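Local coordinates for adenylyl-sulfate kinase 1, chloroplastic (PDB 3UIE), which phosphorylates adenosine 5'-phosphosulfate at the expense of ATP, making the activated sulfate 3'-phosphoadenylyl sulfate in the plant sulfur pathway, at residues 27-32 with 100-105; 123-128 with 169-174. All coordinates share one frame; numbering follows the deposited sequence. Where two conformers were deposited one is given.

Contact 1. Residues 27-32 with 100-105. With ADX (adenosine-5'-phosphosulfate), chain D.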
loop_
_atom_site.group_PDB
_atom_site.type_symbol
_atom_site.label_atom_id
_atom_site.label_comp_id
_atom_site.label_asym_id
_atom_site.label_seq_id
_atom_site.Cartn_x
_atom_site.Cartn_y
_atom_site.Cartn_z
ATOM N N VAL A 27 -8.075 -1.165 9.484
ATOM C CA VAL A 27 -8.143 -2.246 8.512
ATOM C C VAL A 27 -9.428 -3.026 8.749
ATOM O O VAL A 27 -9.651 -3.503 9.856
ATOM C CB VAL A 27 -6.966 -3.213 8.692
ATOM C CG1 VAL A 27 -7.095 -4.373 7.714
ATOM C CG2 VAL A 27 -5.626 -2.464 8.513
ATOM N N ILE A 28 -10.267 -3.139 7.718
ATOM C CA ILE A 28 -11.468 -3.970 7.778
ATOM C C ILE A 28 -11.122 -5.225 7.001
ATOM O O ILE A 28 -11.045 -5.206 5.781
ATOM C CB ILE A 28 -12.689 -3.285 7.130
ATOM C CG1 ILE A 28 -12.869 -1.851 7.638
ATOM C CG2 ILE A 28 -13.964 -4.099 7.356
ATOM C CD1 ILE A 28 -12.816 -1.681 9.120
ATOM N N TRP A 29 -10.881 -6.313 7.719
ATOM C CA TRP A 29 -10.391 -7.537 7.100
ATOM C C TRP A 29 -11.555 -8.484 6.822
ATOM O O TRP A 29 -12.089 -9.110 7.751
ATOM C CB TRP A 29 -9.318 -8.212 7.991
ATOM C CG TRP A 29 -8.656 -9.331 7.267
ATOM C CD1 TRP A 29 -9.162 -10.591 7.064
ATOM C CD2 TRP A 29 -7.416 -9.275 6.556
ATOM N NE1 TRP A 29 -8.292 -11.331 6.293
ATOM C CE2 TRP A 29 -7.221 -10.549 5.969
ATOM C CE3 TRP A 29 -6.442 -8.285 6.381
ATOM C CZ2 TRP A 29 -6.088 -10.847 5.214
ATOM C CZ3 TRP A 29 -5.321 -8.589 5.625
ATOM C CH2 TRP A 29 -5.156 -9.859 5.053
ATOM N N VAL A 30 -11.956 -8.578 5.553
ATOM C CA VAL A 30 -13.102 -9.410 5.161
ATOM C C VAL A 30 -12.645 -10.770 4.631
ATOM O O VAL A 30 -11.988 -10.853 3.579
ATOM C CB VAL A 30 -13.960 -8.708 4.076
ATOM C CG1 VAL A 30 -15.243 -9.500 3.815
ATOM C CG2 VAL A 30 -14.293 -7.294 4.497
ATOM N N THR A 31 -12.989 -11.823 5.367
ATOM C CA THR A 31 -12.572 -13.183 5.039
ATOM C C THR A 31 -13.777 -14.119 4.818
ATOM O O THR A 31 -14.861 -13.901 5.349
ATOM C CB THR A 31 -11.646 -13.742 6.150
ATOM O OG1 THR A 31 -11.261 -15.084 5.837
ATOM C CG2 THR A 31 -12.362 -13.731 7.508
ATOM N N GLY A 32 -13.596 -15.147 3.999
ATOM C CA GLY A 32 -14.670 -16.098 3.775
ATOM C C GLY A 32 -14.392 -16.906 2.531
ATOM O O GLY A 32 -13.512 -16.555 1.741
ATOM N N CYS A 100 -9.081 0.954 5.302
ATOM C CA CYS A 100 -8.629 -0.014 4.309
ATOM C C CYS A 100 -9.440 -1.296 4.408
ATOM O O CYS A 100 -9.448 -1.942 5.454
ATOM C CB CYS A 100 -7.138 -0.323 4.526
ATOM S SG CYS A 100 -6.443 -1.395 3.254
ATOM N N ILE A 101 -10.130 -1.656 3.323
ATOM C CA ILE A 101 -10.961 -2.850 3.316
ATOM C C ILE A 101 -10.238 -3.952 2.558
ATOM O O ILE A 101 -10.011 -3.831 1.362
ATOM C CB ILE A 101 -12.299 -2.574 2.616
ATOM C CG1 ILE A 101 -13.008 -1.386 3.285
ATOM C CG2 ILE A 101 -13.184 -3.849 2.619
ATOM C CD1 ILE A 101 -14.125 -0.796 2.432
ATOM N N ALA A 102 -9.837 -5.005 3.263
ATOM C CA ALA A 102 -9.146 -6.107 2.612
ATOM C C ALA A 102 -10.127 -7.236 2.381
ATOM O O ALA A 102 -10.779 -7.698 3.310
ATOM C CB ALA A 102 -7.961 -6.576 3.459
ATOM N N SER A 103 -10.249 -7.671 1.138
ATOM C CA SER A 103 -11.222 -8.702 0.770
ATOM C C SER A 103 -10.510 -9.876 0.112
ATOM O O SER A 103 -10.297 -9.860 -1.089
ATOM C CB SER A 103 -12.263 -8.108 -0.187
ATOM O OG SER A 103 -13.111 -9.100 -0.761
ATOM N N LEU A 104 -10.113 -10.860 0.908
ATOM C CA LEU A 104 -9.320 -11.993 0.447
ATOM C C LEU A 104 -9.904 -13.218 1.115
ATOM O O LEU A 104 -10.368 -13.128 2.252
ATOM C CB LEU A 104 -7.889 -11.860 0.964
ATOM C CG LEU A 104 -6.688 -11.258 0.255
ATOM C CD1 LEU A 104 -6.826 -9.754 0.096
ATOM C CD2 LEU A 104 -5.456 -11.594 1.081
ATOM N N ILE A 105 -9.874 -14.365 0.437
ATOM C CA ILE A 105 -10.323 -15.605 1.077
ATOM C C ILE A 105 -9.607 -15.792 2.410
ATOM O O ILE A 105 -10.230 -16.108 3.422
ATOM C CB ILE A 105 -10.112 -16.844 0.171
ATOM C CG1 ILE A 105 -10.967 -16.724 -1.090
ATOM C CG2 ILE A 105 -10.460 -18.136 0.932
ATOM C CD1 ILE A 105 -10.762 -17.861 -2.092
HETATM S SB ADX D . -6.139 -16.363 -0.766
HETATM O O1B ADX D . -4.755 -16.308 -1.144
HETATM O O2B ADX D . -6.425 -17.705 -0.210
HETATM O O3B ADX D . -6.460 -15.360 0.269
HETATM P PA ADX D . -7.352 -14.811 -2.726
HETATM O O1A ADX D . -6.121 -13.946 -2.809
HETATM O O2A ADX D . -8.537 -14.062 -2.137
HETATM O O3A ADX D . -7.036 -16.176 -1.964
HETATM O "O5'" ADX D . -7.694 -15.259 -4.198
HETATM C "C5'" ADX D . -8.930 -15.850 -4.469
HETATM C "C4'" ADX D . -9.390 -15.745 -5.828
HETATM O "O4'" ADX D . -8.512 -16.474 -6.679
HETATM C "C3'" ADX D . -10.735 -16.369 -5.931
HETATM O "O3'" ADX D . -11.624 -15.425 -6.439
HETATM C "C2'" ADX D . -10.631 -17.381 -6.900
HETATM O "O2'" ADX D . -11.371 -16.931 -7.985
HETATM C "C1'" ADX D . -9.226 -17.467 -7.349
HETATM N N9 ADX D . -8.682 -18.789 -7.191
HETATM C C8 ADX D . -7.949 -19.460 -8.110
HETATM N N7 ADX D . -7.549 -20.628 -7.577
HETATM C C5 ADX D . -8.030 -20.699 -6.318
HETATM C C6 ADX D . -7.951 -21.660 -5.291
HETATM N N6 ADX D . -7.213 -22.866 -5.499
HETATM N N1 ADX D . -8.572 -21.435 -4.106
HETATM C C2 ADX D . -9.256 -20.297 -3.905
HETATM N N3 ADX D . -9.350 -19.354 -4.870
HETATM C C4 ADX D . -8.752 -19.524 -6.069
#
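From V27 to V30 and C100 to S103 the two strands run parallel, their axes 15° apart and 4.6 Å at closest, through four bridged pairs: I28 N gives a nearly straight bond to C100 O (2.7 Å), A102 N answers to I28 O, V30 N to A102 O, and L104 N reaches V30 O at 3.3 Å. On the face carrying V27, W29, C100 and A102, the six-membered ring of W29 lies over A102, whose CB sits above the plane near the rim, 3.7 Å from CE3, a CH-pi contact. The indole NE1 turns to S106 OG. On the other face V30 CG2 and I101 CG2 lie side by side, 4.1 Å apart. Strand 26-31 is the middle strand of the parallel P-loop kinase sheet, 99-103 its neighbour, and G32 begins the ATP-binding loop. With chi1 at 179°, T31 turns its hydroxyl away from its own N and toward the second segment, where OG1 donates to I105 O at 2.8 Å from above the carbonyl plane; it also bonds Y163 OH. A valine in its place would probably leave I105 O without this donor and Y163 OH without its partner. I105 N binds O2A of adenosine-5'-phosphosulfate at 2.9 Å.

Contact 2. Residues 123-128 with 169-174; sequences DFVEVF and CEISLG
V125 CG1 meets E170 CB and I171 CD1, the latter at 4.0 Å, where the parallel sheet of this P-loop kinase reaches one of its two edge strands, 171-173; Y191 of helix 181-195 touches all three side chains. At E126 the backbone N donates to E170 OE1 (2.8 Å), meeting it from above the carboxylate plane, 38° out. A bend at chi2 (71°) turns the E170 carboxylate back toward the strand for this bond. E126 O takes I171 N at 3.2 Å and, weakly, E170 N. The two carboxylates stand close without touching, and R116 forms a salt bridge with each, which would probably offset their like charge; R112 adds a second for E126. V127 and I171 pair in register, side chains pointing the same way, while V127 CG1 reaches L173 CD1 at 3.6 Å; L41 of helix 38-51 packs on both V127 and L173. F128 N then bonds I171 O in the carbonyl plane, and F128 O receives L173 N at 2.8 Å, nearly in line with the carbonyl. On the face of F128 and S172, C169 SG, placed between its own N and carbonyl carbon (chi1 62°), rests 3.7 Å from F128 CB.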
loop_
_atom_site.group_PDB
_atom_site.type_symbol
_atom_site.label_atom_id
_atom_site.label_comp_id
_atom_site.label_asym_id
_atom_site.label_seq_id
_atom_site.Cartn_x
_atom_site.Cartn_y
_atom_site.Cartn_z
ATOM N N ASP A 123 -7.530 -1.437 15.819
ATOM C CA ASP A 123 -7.374 -0.972 14.433
ATOM C C ASP A 123 -7.625 -2.061 13.386
ATOM O O ASP A 123 -7.557 -1.790 12.194
ATOM C CB ASP A 123 -5.985 -0.369 14.196
ATOM C CG ASP A 123 -5.785 0.957 14.907
ATOM O OD1 ASP A 123 -6.766 1.515 15.442
ATOM O OD2 ASP A 123 -4.635 1.437 14.918
ATOM N N PHE A 124 -7.897 -3.284 13.835
ATOM C CA PHE A 124 -8.111 -4.404 12.927
ATOM C C PHE A 124 -9.486 -4.998 13.194
ATOM O O PHE A 124 -9.742 -5.525 14.273
ATOM C CB PHE A 124 -7.023 -5.452 13.141
ATOM C CG PHE A 124 -7.058 -6.592 12.165
ATOM C CD1 PHE A 124 -6.313 -6.530 11.003
ATOM C CD2 PHE A 124 -7.804 -7.740 12.426
ATOM C CE1 PHE A 124 -6.303 -7.570 10.106
ATOM C CE2 PHE A 124 -7.799 -8.794 11.529
ATOM C CZ PHE A 124 -7.036 -8.699 10.359
ATOM N N VAL A 125 -10.377 -4.882 12.219
ATOM C CA VAL A 125 -11.748 -5.340 12.370
ATOM C C VAL A 125 -11.958 -6.533 11.469
ATOM O O VAL A 125 -12.086 -6.383 10.255
ATOM C CB VAL A 125 -12.743 -4.240 11.981
ATOM C CG1 VAL A 125 -14.193 -4.718 12.214
ATOM C CG2 VAL A 125 -12.439 -2.958 12.771
ATOM N N GLU A 126 -11.992 -7.722 12.062
ATOM C CA GLU A 126 -12.132 -8.945 11.279
ATOM C C GLU A 126 -13.603 -9.207 10.995
ATOM O O GLU A 126 -14.411 -9.328 11.911
ATOM C CB GLU A 126 -11.503 -10.113 12.037
ATOM C CG GLU A 126 -11.328 -11.384 11.231
ATOM C CD GLU A 126 -10.500 -12.415 11.975
ATOM O OE1 GLU A 126 -10.324 -12.254 13.199
ATOM O OE2 GLU A 126 -10.017 -13.378 11.333
ATOM N N VAL A 127 -13.938 -9.309 9.716
ATOM C CA VAL A 127 -15.313 -9.457 9.270
ATOM C C VAL A 127 -15.467 -10.806 8.571
ATOM O O VAL A 127 -14.816 -11.052 7.564
ATOM C CB VAL A 127 -15.696 -8.310 8.299
ATOM C CG1 VAL A 127 -17.101 -8.501 7.759
ATOM C CG2 VAL A 127 -15.557 -6.962 9.003
ATOM N N PHE A 128 -16.293 -11.692 9.138
ATOM C CA PHE A 128 -16.451 -13.042 8.603
ATOM C C PHE A 128 -17.716 -13.109 7.761
ATOM O O PHE A 128 -18.815 -12.851 8.259
ATOM C CB PHE A 128 -16.544 -14.057 9.764
ATOM C CG PHE A 128 -16.711 -15.499 9.332
ATOM C CD1 PHE A 128 -16.152 -15.974 8.153
ATOM C CD2 PHE A 128 -17.436 -16.384 10.124
ATOM C CE1 PHE A 128 -16.309 -17.302 7.779
ATOM C CE2 PHE A 128 -17.603 -17.710 9.747
ATOM C CZ PHE A 128 -17.039 -18.172 8.568
ATOM N N CYS A 169 -14.161 -13.035 15.797
ATOM C CA CYS A 169 -14.110 -11.864 14.918
ATOM C C CYS A 169 -15.031 -10.783 15.453
ATOM O O CYS A 169 -15.940 -11.066 16.244
ATOM C CB CYS A 169 -14.476 -12.242 13.489
ATOM S SG CYS A 169 -16.123 -12.879 13.294
ATOM N N GLU A 170 -14.779 -9.547 15.032
ATOM C CA GLU A 170 -15.543 -8.394 15.486
ATOM C C GLU A 170 -16.943 -8.397 14.879
ATOM O O GLU A 170 -17.904 -7.985 15.522
ATOM C CB GLU A 170 -14.822 -7.097 15.099
ATOM C CG GLU A 170 -13.650 -6.711 15.994
ATOM C CD GLU A 170 -12.434 -7.606 15.842
ATOM O OE1 GLU A 170 -12.298 -8.272 14.799
ATOM O OE2 GLU A 170 -11.596 -7.639 16.772
ATOM N N ILE A 171 -17.054 -8.849 13.634
ATOM C CA ILE A 171 -18.335 -8.825 12.939
ATOM C C ILE A 171 -18.523 -10.099 12.134
ATOM O O ILE A 171 -17.617 -10.519 11.421
ATOM C CB ILE A 171 -18.425 -7.628 11.959
ATOM C CG1 ILE A 171 -18.139 -6.314 12.669
ATOM C CG2 ILE A 171 -19.808 -7.557 11.313
ATOM C CD1 ILE A 171 -18.154 -5.102 11.703
ATOM N N SER A 172 -19.683 -10.737 12.280
ATOM C CA SER A 172 -20.034 -11.881 11.448
ATOM C C SER A 172 -21.245 -11.528 10.593
ATOM O O SER A 172 -22.240 -11.026 11.105
ATOM C CB SER A 172 -20.346 -13.107 12.310
ATOM O OG SER A 172 -20.507 -14.257 11.502
ATOM N N LEU A 173 -21.164 -11.799 9.292
ATOM C CA LEU A 173 -22.230 -11.412 8.365
ATOM C C LEU A 173 -22.745 -12.592 7.566
ATOM O O LEU A 173 -22.035 -13.578 7.371
ATOM C CB LEU A 173 -21.732 -10.329 7.392
ATOM C CG LEU A 173 -21.232 -9.011 7.986
ATOM C CD1 LEU A 173 -20.591 -8.187 6.873
ATOM C CD2 LEU A 173 -22.373 -8.252 8.612
ATOM N N GLY A 174 -23.990 -12.489 7.106
ATOM C CA GLY A 174 -24.477 -13.394 6.081
ATOM C C GLY A 174 -25.152 -14.643 6.607
ATOM O O GLY A 174 -25.778 -15.374 5.839
#

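Overall arrangement
Following the chain from its N terminus, strand 26-31 leads into the ATP-binding loop and helix 38-51; the chain then passes through strand 56-60 and helix 76-95 before strand 99-103 returns beside the first, so contact 1 closes a loop of 67 residues. Contact 2 opens only afterwards: strand 124-129 docks on the opposite edge of strand 26-31, and 40 further residues bring back strand 171-173. The two closures are therefore in series, neither nested nor crossed. With centres 9 Å apart, they are joined within one sheet: W29 N and O probably bond V125 O and V127 N, and W29 CB packs on F124 CZ at 3.3 Å.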